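Local coordinates for protein ferritin, putative (Archaeoglobus fulgidus, PDB 5LS9) that probably stores iron inside a hollow shell of 24 four-helix-bundle subunits, here an archaeal ferritin humanized as a tool for cell-targeted delivery, at residues F[29-33]-F[88-92]. The protein carries 10 engineered substitutions. Sequence-based numbering, arbitrary orientation.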
# COMPACT_ATOMS: atom_id res chain seq x y z
N MET F 29 -25.05 39.57 -33.88
CA MET F 29 -24.35 40.44 -32.93
C MET F 29 -22.87 40.07 -32.84
O MET F 29 -22.01 40.95 -32.78
CB MET F 29 -25.01 40.40 -31.55
CG MET F 29 -26.27 41.24 -31.47
SD MET F 29 -27.31 40.83 -30.06
CE MET F 29 -28.63 42.02 -30.26
N ALA F 30 -22.57 38.76 -32.86
CA ALA F 30 -21.18 38.28 -32.87
C ALA F 30 -20.39 38.88 -34.02
O ALA F 30 -19.25 39.31 -33.84
CB ALA F 30 -21.14 36.76 -32.94
N SER F 31 -21.00 38.92 -35.20
CA SER F 31 -20.39 39.54 -36.37
C SER F 31 -20.19 41.04 -36.14
O SER F 31 -19.14 41.59 -36.48
CB SER F 31 -21.27 39.31 -37.60
OG SER F 31 -22.52 39.93 -37.43
N TYR F 32 -21.20 41.69 -35.57
CA TYR F 32 -21.13 43.11 -35.26
C TYR F 32 -19.93 43.41 -34.36
O TYR F 32 -19.10 44.27 -34.68
CB TYR F 32 -22.45 43.60 -34.62
CG TYR F 32 -22.36 44.95 -33.94
CD1 TYR F 32 -22.20 46.12 -34.68
CD2 TYR F 32 -22.43 45.05 -32.55
CE1 TYR F 32 -22.12 47.36 -34.05
CE2 TYR F 32 -22.35 46.28 -31.92
CZ TYR F 32 -22.19 47.43 -32.67
OH TYR F 32 -22.11 48.64 -32.02
N PHE F 33 -19.82 42.66 -33.26
CA PHE F 33 -18.72 42.84 -32.30
C PHE F 33 -17.37 42.43 -32.87
O PHE F 33 -16.33 42.95 -32.45
CB PHE F 33 -19.00 42.05 -31.01
CG PHE F 33 -20.03 42.69 -30.12
CD1 PHE F 33 -19.70 43.81 -29.36
CD2 PHE F 33 -21.31 42.17 -30.01
CE1 PHE F 33 -20.64 44.40 -28.53
CE2 PHE F 33 -22.25 42.76 -29.19
CZ PHE F 33 -21.92 43.87 -28.44
N ALA F 88 -26.54 47.73 -28.31
CA ALA F 88 -26.61 46.33 -28.71
C ALA F 88 -27.21 45.49 -27.59
O ALA F 88 -28.18 44.78 -27.81
CB ALA F 88 -25.22 45.81 -29.05
N PHE F 89 -26.63 45.60 -26.40
CA PHE F 89 -27.07 44.80 -25.24
C PHE F 89 -28.41 45.25 -24.66
O PHE F 89 -29.04 44.49 -23.94
CB PHE F 89 -26.02 44.77 -24.13
CG PHE F 89 -25.18 43.52 -24.13
CD1 PHE F 89 -25.76 42.29 -23.82
CD2 PHE F 89 -23.82 43.56 -24.42
CE1 PHE F 89 -25.00 41.13 -23.81
CE2 PHE F 89 -23.06 42.41 -24.41
CZ PHE F 89 -23.65 41.19 -24.10
N GLU F 90 -28.83 46.48 -24.95
CA GLU F 90 -30.18 46.92 -24.58
C GLU F 90 -31.25 46.33 -25.49
O GLU F 90 -32.42 46.28 -25.11
CB GLU F 90 -30.27 48.44 -24.55
CG GLU F 90 -29.71 49.04 -23.28
CD GLU F 90 -29.84 50.55 -23.24
OE1 GLU F 90 -29.26 51.20 -24.13
OE2 GLU F 90 -30.51 51.07 -22.32
N HIS F 91 -30.85 45.88 -26.68
CA HIS F 91 -31.76 45.13 -27.56
C HIS F 91 -31.90 43.69 -27.09
O HIS F 91 -33.00 43.11 -27.16
CB HIS F 91 -31.27 45.16 -29.00
CG HIS F 91 -32.33 44.80 -29.99
ND1 HIS F 91 -32.43 43.54 -30.55
CD2 HIS F 91 -33.36 45.52 -30.51
CE1 HIS F 91 -33.46 43.51 -31.38
NE2 HIS F 91 -34.04 44.70 -31.37
N VAL F 92 -30.80 43.11 -26.63
CA VAL F 92 -30.79 41.74 -26.09
C VAL F 92 -31.81 41.63 -24.95
O VAL F 92 -32.63 40.71 -24.93
CB VAL F 92 -29.38 41.33 -25.60
CG1 VAL F 92 -29.41 40.01 -24.83
CG2 VAL F 92 -28.42 41.23 -26.77
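M29 lays the end of its thioether over V92, SD sitting 3.5 Å from V92 CG2 as the two side chains pass each other obliquely. With CG anti to its carbonyl carbon (chi1 -79°) and the chain stretched out beyond it (chi3 179°), the methionine spans much of the gap between the helices. Its methyl CE also lies against V92 CG2 and reaches backbone atom A88 O at 3.7 Å, with H91 ND1 further off at 4.1 Å. A88, one turn before V92, turns its methyl toward two aromatic rings: CB is 3.9 Å from F33 CZ and 4.1 Å from Y32 CE2, an oblique approach to both. Y32 and F33 are themselves packed together, Y32 CD2 standing over the centre of the F33 ring. These residues belong to helices 6-35 and 85-112 of the ferritin four-helix bundle, whose local axes run nearly antiparallel (168°) and 12.3 Å apart. F89 adds a looser touch, its CE2 lying 4.4 Å from F33 CZ; its ring also meets W44 edge-to-face and packs on helix 116-146. Toward the middle of the bundle, the side chain of V92 lies about 10 Å from the bound magnesium ion, whose site includes E19, E52 and Q129. On helix 6-35, Y32 also packs against R69 of a second subunit.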